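Local coordinates for protein aspartate aminotransferase, cytoplasmic (Schizosaccharomyces pombe 972h-, PDB 6JPK) that catalyses, with pyridoxal 5'-phosphate as cofactor, the reversible transfer of the amino group of L-aspartate to 2-oxoglutarate, giving oxaloacetate and L-glutamate, at residues Y155-A160 with E168-T173; E372-Y377 with A398-H403. The protein carries 1 engineered substitution. All coordinates share one frame; numbering follows the deposited sequence.

Overall arrangement
Contact 1 (155-160 with 168-173) and contact 2 (372-377 with 398-403) share no helix or strand and do not touch; their centres lie about 30 Å apart and their nearest atoms about 12 Å. Contact 1 packs a helix against a strand of the large mixed sheet, its centre about 19 Å from the centre of the chain. Contact 2, its centre about 27 Å out, joins the C-terminal helix to the end of helix 364-374 and the short strand after it. Each is partly buried. Sulfur and aromatic packing carries contact 1, whereas contact 2 runs from buried apolar groups to a tyrosine-histidine hydrogen bond and an exposed arginine. Neither is touched by the partner subunit of the homodimer.

Contact 1. Residues Y155-A160 with E168-T173; sequences YPYWDA and EGMLST
Met170 and Tyr155 lie alongside each other and point the same way, the methionine following the CD1-CE1 side of the ring at a slant. Met170 SD is 4.4 Å from the centroid of the Tyr155 ring and 54° off its normal, a Met-aromatic contact that is oblique. The methyl carries on past the sulfur, with Met170 CE 3.5 Å from Tyr155 CE1. Two torsions set this up: Met170 CG stands anti to its backbone N (chi1 173°) and the chain beyond is extended, while Tyr155 CG is tucked between its own N and carbonyl carbon (chi1 53°). A second, more distant Met-aromatic contact links the same sulfur to Tyr157, whose ring centroid is 5.5 Å from Met170 SD.

Between those tyrosines, Pro156 turns to the helix backbone. Its CD lies 3.5 Å from Gly169 O and its CB rests over the glycine, where a beta carbon would fall only 2.9 Å from Pro156 CB. One turn on, Thr173 OG1 comes within 3.1 Å of Pro156 CD. Thr173 CG2 packs 3.8 Å from Tyr155 CB.

The helix belongs to a beta-alpha-beta crossover of the large domain of a fold type I pyridoxal-phosphate enzyme: strand 152-159 leads, by way of the short antiparallel strand 164-165 and helix 167-176, to the parallel strand 182-186, with strand 131-135 between the two in the sheet.

Farther out, both phenol groups are fixed by main-chain carbonyls, Tyr155 OH by Leu184 O and Tyr157 OH by Ile195 O. Tyr157 also stacks on His190, and Ile205 of helix 199-211 and Phe165 pack against Met170. Gly169 N is hydrogen-bonded to Asp166 OD1 near the start of the helix.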
ATOM      1  N   TYR A 155     -27.634   7.346  -2.238  1.00  8.90           N
ATOM      2  CA  TYR A 155     -28.934   6.790  -2.531  1.00 10.44           C
ATOM      3  C   TYR A 155     -29.476   6.091  -1.290  1.00 10.72           C
ATOM      4  O   TYR A 155     -28.694   5.569  -0.487  1.00  9.96           O
ATOM      5  CB  TYR A 155     -28.900   5.810  -3.718  1.00 10.97           C
ATOM      6  CG  TYR A 155     -27.883   4.684  -3.653  1.00  8.58           C
ATOM      7  CD1 TYR A 155     -28.234   3.436  -3.153  1.00  8.13           C
ATOM      8  CD2 TYR A 155     -26.586   4.859  -4.135  1.00  8.08           C
ATOM      9  CE1 TYR A 155     -27.319   2.398  -3.104  1.00  7.86           C
ATOM     10  CE2 TYR A 155     -25.659   3.828  -4.083  1.00  7.81           C
ATOM     11  CZ  TYR A 155     -26.036   2.595  -3.585  1.00  8.36           C
ATOM     12  OH  TYR A 155     -25.128   1.564  -3.545  1.00  7.48           O
ATOM     13  N   PRO A 156     -30.787   6.148  -1.061  1.00 11.71           N
ATOM     14  CA  PRO A 156     -31.370   5.488   0.119  1.00 12.82           C
ATOM     15  C   PRO A 156     -31.119   3.987   0.083  1.00 12.83           C
ATOM     16  O   PRO A 156     -31.095   3.370  -0.987  1.00  8.78           O
ATOM     17  CB  PRO A 156     -32.870   5.802  -0.002  1.00 12.74           C
ATOM     18  CG  PRO A 156     -32.939   7.002  -0.885  1.00 14.42           C
ATOM     19  CD  PRO A 156     -31.791   6.879  -1.844  1.00 10.41           C
ATOM     20  N   TYR A 157     -30.913   3.396   1.264  1.00 11.29           N
ATOM     21  CA  TYR A 157     -30.652   1.960   1.305  1.00 12.70           C
ATOM     22  C   TYR A 157     -31.357   1.260   2.466  1.00 11.17           C
ATOM     23  O   TYR A 157     -32.020   0.239   2.268  1.00  9.47           O
ATOM     24  CB  TYR A 157     -29.142   1.682   1.364  1.00  7.86           C
ATOM     25  CG  TYR A 157     -28.841   0.274   0.932  1.00  9.15           C
ATOM     26  CD1 TYR A 157     -28.797  -0.764   1.859  1.00  9.76           C
ATOM     27  CD2 TYR A 157     -28.665  -0.033  -0.412  1.00  7.76           C
ATOM     28  CE1 TYR A 157     -28.560  -2.068   1.461  1.00  9.82           C
ATOM     29  CE2 TYR A 157     -28.426  -1.341  -0.826  1.00 10.77           C
ATOM     30  CZ  TYR A 157     -28.371  -2.353   0.115  1.00 10.17           C
ATOM     31  OH  TYR A 157     -28.134  -3.653  -0.283  1.00  9.44           O
ATOM     32  N   TRP A 158     -31.215   1.776   3.678  1.00 12.40           N
ATOM     33  CA  TRP A 158     -31.851   1.166   4.839  1.00 13.46           C
ATOM     34  C   TRP A 158     -33.224   1.792   5.049  1.00 12.27           C
ATOM     35  O   TRP A 158     -33.332   3.001   5.255  1.00 12.11           O
ATOM     36  CB  TRP A 158     -30.986   1.336   6.088  1.00  8.18           C
ATOM     37  CG  TRP A 158     -31.563   0.735   7.368  1.00 10.88           C
ATOM     38  CD1 TRP A 158     -31.969   1.412   8.493  1.00 10.46           C
ATOM     39  CD2 TRP A 158     -31.767  -0.658   7.647  1.00  8.32           C
ATOM     40  NE1 TRP A 158     -32.411   0.517   9.447  1.00  8.59           N
ATOM     41  CE2 TRP A 158     -32.291  -0.754   8.953  1.00 11.05           C
ATOM     42  CE3 TRP A 158     -31.540  -1.834   6.925  1.00 10.18           C
ATOM     43  CZ2 TRP A 158     -32.598  -1.982   9.546  1.00  8.59           C
ATOM     44  CZ3 TRP A 158     -31.846  -3.048   7.512  1.00  8.79           C
ATOM     45  CH2 TRP A 158     -32.375  -3.113   8.808  1.00  8.50           C
ATOM     46  N   ASP A 159     -34.263   0.966   4.997  1.00 14.44           N
ATOM     47  CA  ASP A 159     -35.628   1.365   5.343  1.00 14.08           C
ATOM     48  C   ASP A 159     -35.827   1.003   6.812  1.00 13.07           C
ATOM     49  O   ASP A 159     -36.087  -0.154   7.143  1.00 11.44           O
ATOM     50  CB  ASP A 159     -36.622   0.656   4.420  1.00 15.21           C
ATOM     51  CG  ASP A 159     -38.086   0.901   4.788  1.00 19.36           C
ATOM     52  OD1 ASP A 159     -38.395   1.473   5.860  1.00 18.42           O
ATOM     53  OD2 ASP A 159     -38.947   0.501   3.976  1.00 18.90           O
ATOM     54  N   ALA A 160     -35.691   1.991   7.703  1.00 10.35           N
ATOM     55  CA  ALA A 160     -35.624   1.688   9.133  1.00 12.32           C
ATOM     56  C   ALA A 160     -36.963   1.191   9.673  1.00 14.28           C
ATOM     57  O   ALA A 160     -37.001   0.273  10.504  1.00 16.32           O
ATOM     58  CB  ALA A 160     -35.151   2.921   9.907  1.00 12.08           C
ATOM     59  N   GLU A 168     -37.401   1.113  -3.321  1.00 12.34           N
ATOM     60  CA  GLU A 168     -38.056   2.195  -4.056  1.00 13.71           C
ATOM     61  C   GLU A 168     -37.276   3.501  -3.945  1.00 13.34           C
ATOM     62  O   GLU A 168     -37.198   4.264  -4.912  1.00 13.69           O
ATOM     63  CB  GLU A 168     -39.493   2.383  -3.563  1.00 19.25           C
ATOM     64  CG  GLU A 168     -40.419   1.178  -3.817  1.00 29.34           C
ATOM     65  CD  GLU A 168     -40.746   0.943  -5.294  1.00 37.05           C
ATOM     66  OE1 GLU A 168     -40.656   1.894  -6.104  1.00 40.09           O
ATOM     67  OE2 GLU A 168     -41.108  -0.204  -5.643  1.00 40.27           O
ATOM     68  N   GLY A 169     -36.688   3.778  -2.777  1.00 10.03           N
ATOM     69  CA  GLY A 169     -35.861   4.970  -2.643  1.00 11.77           C
ATOM     70  C   GLY A 169     -34.596   4.919  -3.484  1.00  9.80           C
ATOM     71  O   GLY A 169     -34.225   5.910  -4.124  1.00 11.27           O
ATOM     72  N   MET A 170     -33.906   3.775  -3.491  1.00 10.73           N
ATOM     73  CA  MET A 170     -32.725   3.639  -4.343  1.00 12.28           C
ATOM     74  C   MET A 170     -33.087   3.794  -5.821  1.00 10.56           C
ATOM     75  O   MET A 170     -32.436   4.542  -6.561  1.00 12.23           O
ATOM     76  CB  MET A 170     -32.049   2.287  -4.091  1.00 11.98           C
ATOM     77  CG  MET A 170     -30.900   1.982  -5.059  1.00 12.80           C
ATOM     78  SD  MET A 170     -29.934   0.551  -4.545  1.00 14.64           S
ATOM     79  CE  MET A 170     -28.590   0.592  -5.763  1.00  8.24           C
ATOM     80  N   LEU A 171     -34.123   3.084  -6.269  1.00 10.20           N
ATOM     81  CA  LEU A 171     -34.549   3.175  -7.664  1.00 12.55           C
ATOM     82  C   LEU A 171     -34.869   4.615  -8.048  1.00 15.19           C
ATOM     83  O   LEU A 171     -34.497   5.085  -9.132  1.00 12.55           O
ATOM     84  CB  LEU A 171     -35.776   2.287  -7.882  1.00 19.82           C
ATOM     85  CG  LEU A 171     -35.819   1.361  -9.099  1.00 28.55           C
ATOM     86  CD1 LEU A 171     -35.626   2.173 -10.324  1.00 32.32           C
ATOM     87  CD2 LEU A 171     -34.741   0.288  -9.022  1.00 30.63           C
ATOM     88  N   SER A 172     -35.558   5.332  -7.163  1.00 11.27           N
ATOM     89  CA  SER A 172     -35.958   6.693  -7.479  1.00 14.67           C
ATOM     90  C   SER A 172     -34.740   7.598  -7.620  1.00 11.59           C
ATOM     91  O   SER A 172     -34.691   8.448  -8.518  1.00 13.10           O
ATOM     92  CB  SER A 172     -36.922   7.198  -6.403  1.00 16.02           C
ATOM     93  OG  SER A 172     -37.177   8.571  -6.573  1.00 27.10           O
ATOM     94  N   THR A 173     -33.738   7.411  -6.757  1.00 12.76           N
ATOM     95  CA  THR A 173     -32.502   8.181  -6.871  1.00 13.23           C
ATOM     96  C   THR A 173     -31.760   7.850  -8.163  1.00 12.72           C
ATOM     97  O   THR A 173     -31.228   8.749  -8.824  1.00 12.74           O
ATOM     98  CB  THR A 173     -31.615   7.937  -5.644  1.00 13.34           C
ATOM     99  OG1 THR A 173     -32.283   8.434  -4.477  1.00 13.45           O
ATOM    100  CG2 THR A 173     -30.267   8.661  -5.771  1.00  9.55           C
TER

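Contact 2. Residues E372-Y377 with A398-H403; sequences ERYHLY and AQAFNH
The Tyr374 ring lies with one face flat against Ala400 of the C-terminal helix. Ala400 CA sits 3.6 Å from the ring centroid and only 4° off the normal, a CH-pi contact over the middle of the ring, while Ala400 CB presses on the ring root, 3.3 Å from Tyr374 CG. With CG anti to the carbonyl carbon (chi1 -67°), the tyrosine lies across the helix surface and carries its hydroxyl a turn further on, to His403. There Tyr374 OH and His403 ND1 are hydrogen-bonded at 2.6 Å, and either could be the donor. The hydroxyl meets the imidazole at its edge, in its plane, and the two rings touch rim to rim with their planes at 84°. A phenylalanine in place of Tyr374 could keep the packing on Ala400 but would probably leave His403 ND1 without its mate and the imidazole freer to turn.

On the outer side, Arg373 NH2 reaches His403 CE1 at 3.7 Å, the guanidinium set nearly square to the imidazole. Phe369 meets the same imidazole edge-to-face. Toward the interior, Leu376 CD1 lies 3.5 Å from Ala400 CB and 4.0 Å from Phe401 CE1. His375, with positive phi, ends helix 364-374 ahead of strand 376-377, a turn that probably lets both Tyr374 and Leu376 face helix 394-407. Packing of helix 394-407 on a helix-to-strand junction is part of the small domain of class I aminotransferases, which also carries Arg383, probably an aspartate-binding residue, whose side chain is about 10 Å from that of Phe401.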
ATOM      1  N   GLU A 372     -24.397  -0.065  28.908  1.00 11.07           N
ATOM      2  CA  GLU A 372     -24.268   0.204  30.336  1.00 11.52           C
ATOM      3  C   GLU A 372     -24.756  -0.958  31.196  1.00 11.90           C
ATOM      4  O   GLU A 372     -24.177  -1.236  32.250  1.00 17.77           O
ATOM      5  CB  GLU A 372     -25.030   1.486  30.693  1.00 17.64           C
ATOM      6  CG  GLU A 372     -24.358   2.730  30.138  1.00 21.54           C
ATOM      7  CD  GLU A 372     -25.152   3.998  30.377  1.00 30.97           C
ATOM      8  OE1 GLU A 372     -26.134   3.966  31.152  1.00 33.25           O
ATOM      9  OE2 GLU A 372     -24.790   5.030  29.776  1.00 33.66           O
ATOM     10  N   ARG A 373     -25.821  -1.642  30.787  1.00 11.91           N
ATOM     11  CA  ARG A 373     -26.387  -2.695  31.624  1.00 12.33           C
ATOM     12  C   ARG A 373     -25.927  -4.100  31.246  1.00 12.37           C
ATOM     13  O   ARG A 373     -26.018  -5.004  32.081  1.00 12.61           O
ATOM     14  CB  ARG A 373     -27.919  -2.642  31.581  1.00 12.53           C
ATOM     15  CG  ARG A 373     -28.500  -1.285  32.004  1.00 20.19           C
ATOM     16  CD  ARG A 373     -28.560  -1.155  33.515  1.00 21.99           C
ATOM     17  NE  ARG A 373     -29.381  -2.213  34.106  1.00 28.07           N
ATOM     18  CZ  ARG A 373     -30.700  -2.139  34.306  1.00 28.83           C
ATOM     19  NH1 ARG A 373     -31.377  -1.044  33.964  1.00 27.49           N
ATOM     20  NH2 ARG A 373     -31.346  -3.168  34.846  1.00 26.03           N
ATOM     21  N   TYR A 374     -25.458  -4.316  30.014  1.00 11.75           N
ATOM     22  CA  TYR A 374     -24.996  -5.640  29.606  1.00 11.67           C
ATOM     23  C   TYR A 374     -23.583  -5.637  29.036  1.00 11.32           C
ATOM     24  O   TYR A 374     -23.102  -6.697  28.607  1.00 11.23           O
ATOM     25  CB  TYR A 374     -25.979  -6.249  28.592  1.00 11.50           C
ATOM     26  CG  TYR A 374     -27.326  -6.557  29.220  1.00 11.92           C
ATOM     27  CD1 TYR A 374     -28.294  -5.565  29.365  1.00 12.02           C
ATOM     28  CD2 TYR A 374     -27.619  -7.840  29.694  1.00 13.74           C
ATOM     29  CE1 TYR A 374     -29.528  -5.838  29.957  1.00 12.44           C
ATOM     30  CE2 TYR A 374     -28.853  -8.125  30.295  1.00 15.84           C
ATOM     31  CZ  TYR A 374     -29.799  -7.117  30.419  1.00 16.62           C
ATOM     32  OH  TYR A 374     -31.018  -7.394  31.000  1.00 18.03           O
ATOM     33  N   HIS A 375     -22.910  -4.481  29.015  1.00 11.14           N
ATOM     34  CA  HIS A 375     -21.505  -4.374  28.624  1.00 10.88           C
ATOM     35  C   HIS A 375     -21.280  -4.882  27.203  1.00 12.85           C
ATOM     36  O   HIS A 375     -20.262  -5.515  26.907  1.00 11.24           O
ATOM     37  CB  HIS A 375     -20.619  -5.108  29.632  1.00 11.21           C
ATOM     38  CG  HIS A 375     -20.944  -4.743  31.044  1.00 11.70           C
ATOM     39  ND1 HIS A 375     -20.430  -3.619  31.652  1.00 13.60           N
ATOM     40  CD2 HIS A 375     -21.813  -5.287  31.928  1.00 13.24           C
ATOM     41  CE1 HIS A 375     -20.926  -3.519  32.876  1.00 17.23           C
ATOM     42  NE2 HIS A 375     -21.769  -4.518  33.067  1.00 15.51           N
ATOM     43  N   LEU A 376     -22.249  -4.615  26.327  1.00 10.91           N
ATOM     44  CA  LEU A 376     -22.129  -4.880  24.898  1.00  9.83           C
ATOM     45  C   LEU A 376     -21.679  -3.610  24.204  1.00  9.51           C
ATOM     46  O   LEU A 376     -22.299  -2.556  24.385  1.00 11.89           O
ATOM     47  CB  LEU A 376     -23.457  -5.329  24.288  1.00  9.83           C
ATOM     48  CG  LEU A 376     -24.219  -6.427  25.010  1.00 10.55           C
ATOM     49  CD1 LEU A 376     -25.416  -6.789  24.177  1.00 10.16           C
ATOM     50  CD2 LEU A 376     -23.318  -7.640  25.237  1.00 12.16           C
ATOM     51  N   TYR A 377     -20.636  -3.723  23.380  1.00  9.21           N
ATOM     52  CA  TYR A 377     -20.015  -2.578  22.724  1.00  9.28           C
ATOM     53  C   TYR A 377     -20.226  -2.679  21.211  1.00  9.83           C
ATOM     54  O   TYR A 377     -19.657  -3.556  20.552  1.00  8.43           O
ATOM     55  CB  TYR A 377     -18.535  -2.501  23.110  1.00  8.93           C
ATOM     56  CG  TYR A 377     -18.403  -2.055  24.557  1.00 13.32           C
ATOM     57  CD1 TYR A 377     -18.547  -2.961  25.620  1.00 10.84           C
ATOM     58  CD2 TYR A 377     -18.208  -0.717  24.859  1.00 16.05           C
ATOM     59  CE1 TYR A 377     -18.460  -2.529  26.933  1.00 10.00           C
ATOM     60  CE2 TYR A 377     -18.116  -0.283  26.146  1.00  9.67           C
ATOM     61  CZ  TYR A 377     -18.249  -1.178  27.179  1.00 10.50           C
ATOM     62  OH  TYR A 377     -18.167  -0.684  28.455  1.00 11.12           O
ATOM     63  N   ALA A 398     -28.910 -11.772  23.330  1.00 11.06           N
ATOM     64  CA  ALA A 398     -30.361 -11.785  23.146  1.00 12.17           C
ATOM     65  C   ALA A 398     -31.088 -11.208  24.360  1.00 11.62           C
ATOM     66  O   ALA A 398     -32.054 -10.449  24.214  1.00 12.97           O
ATOM     67  CB  ALA A 398     -30.847 -13.208  22.881  1.00 13.64           C
ATOM     68  N   GLN A 399     -30.649 -11.572  25.562  1.00 11.94           N
ATOM     69  CA  GLN A 399     -31.299 -11.068  26.767  1.00 12.34           C
ATOM     70  C   GLN A 399     -31.167  -9.554  26.863  1.00 12.13           C
ATOM     71  O   GLN A 399     -32.112  -8.870  27.272  1.00 12.34           O
ATOM     72  CB  GLN A 399     -30.700 -11.736  28.005  1.00 15.56           C
ATOM     73  CG  GLN A 399     -31.026 -13.223  28.143  1.00 26.17           C
ATOM     74  CD  GLN A 399     -32.377 -13.480  28.794  1.00 40.67           C
ATOM     75  OE1 GLN A 399     -32.971 -12.584  29.406  1.00 45.44           O
ATOM     76  NE2 GLN A 399     -32.870 -14.712  28.669  1.00 44.22           N
ATOM     77  N   ALA A 400     -29.994  -9.021  26.490  1.00 11.74           N
ATOM     78  CA  ALA A 400     -29.773  -7.576  26.483  1.00 11.53           C
ATOM     79  C   ALA A 400     -30.710  -6.880  25.512  1.00 11.59           C
ATOM     80  O   ALA A 400     -31.347  -5.879  25.864  1.00 11.46           O
ATOM     81  CB  ALA A 400     -28.326  -7.261  26.110  1.00 11.16           C
ATOM     82  N   PHE A 401     -30.765  -7.372  24.267  1.00 11.04           N
ATOM     83  CA  PHE A 401     -31.647  -6.782  23.266  1.00 10.88           C
ATOM     84  C   PHE A 401     -33.095  -6.822  23.737  1.00 11.46           C
ATOM     85  O   PHE A 401     -33.823  -5.824  23.642  1.00 13.21           O
ATOM     86  CB  PHE A 401     -31.507  -7.508  21.921  1.00 10.59           C
ATOM     87  CG  PHE A 401     -30.207  -7.228  21.181  1.00 12.00           C
ATOM     88  CD1 PHE A 401     -29.160  -6.551  21.784  1.00 10.06           C
ATOM     89  CD2 PHE A 401     -30.052  -7.637  19.866  1.00 14.73           C
ATOM     90  CE1 PHE A 401     -27.971  -6.301  21.101  1.00 12.30           C
ATOM     91  CE2 PHE A 401     -28.862  -7.393  19.171  1.00 16.63           C
ATOM     92  CZ  PHE A 401     -27.824  -6.717  19.789  1.00 13.12           C
ATOM     93  N   ASN A 402     -33.532  -7.976  24.244  1.00 11.63           N
ATOM     94  CA  ASN A 402     -34.904  -8.109  24.718  1.00 12.06           C
ATOM     95  C   ASN A 402     -35.207  -7.063  25.781  1.00 13.12           C
ATOM     96  O   ASN A 402     -36.212  -6.347  25.701  1.00 13.54           O
ATOM     97  CB  ASN A 402     -35.132  -9.517  25.265  1.00 12.43           C
ATOM     98  CG  ASN A 402     -36.503  -9.687  25.898  1.00 12.94           C
ATOM     99  OD1 ASN A 402     -37.522  -9.611  25.216  1.00 12.97           O
ATOM    100  ND2 ASN A 402     -36.531  -9.924  27.203  1.00 13.37           N
ATOM    101  N   HIS A 403     -34.318  -6.937  26.767  1.00 12.83           N
ATOM    102  CA  HIS A 403     -34.531  -5.976  27.845  1.00 13.86           C
ATOM    103  C   HIS A 403     -34.533  -4.545  27.309  1.00 12.44           C
ATOM    104  O   HIS A 403     -35.404  -3.739  27.653  1.00 12.67           O
ATOM    105  CB  HIS A 403     -33.449  -6.167  28.904  1.00 15.41           C
ATOM    106  CG  HIS A 403     -33.705  -5.445  30.186  1.00 15.14           C
ATOM    107  ND1 HIS A 403     -32.889  -5.584  31.288  1.00 15.01           N
ATOM    108  CD2 HIS A 403     -34.682  -4.577  30.544  1.00 16.21           C
ATOM    109  CE1 HIS A 403     -33.351  -4.828  32.271  1.00 18.47           C
ATOM    110  NE2 HIS A 403     -34.436  -4.202  31.843  1.00 16.49           N
TER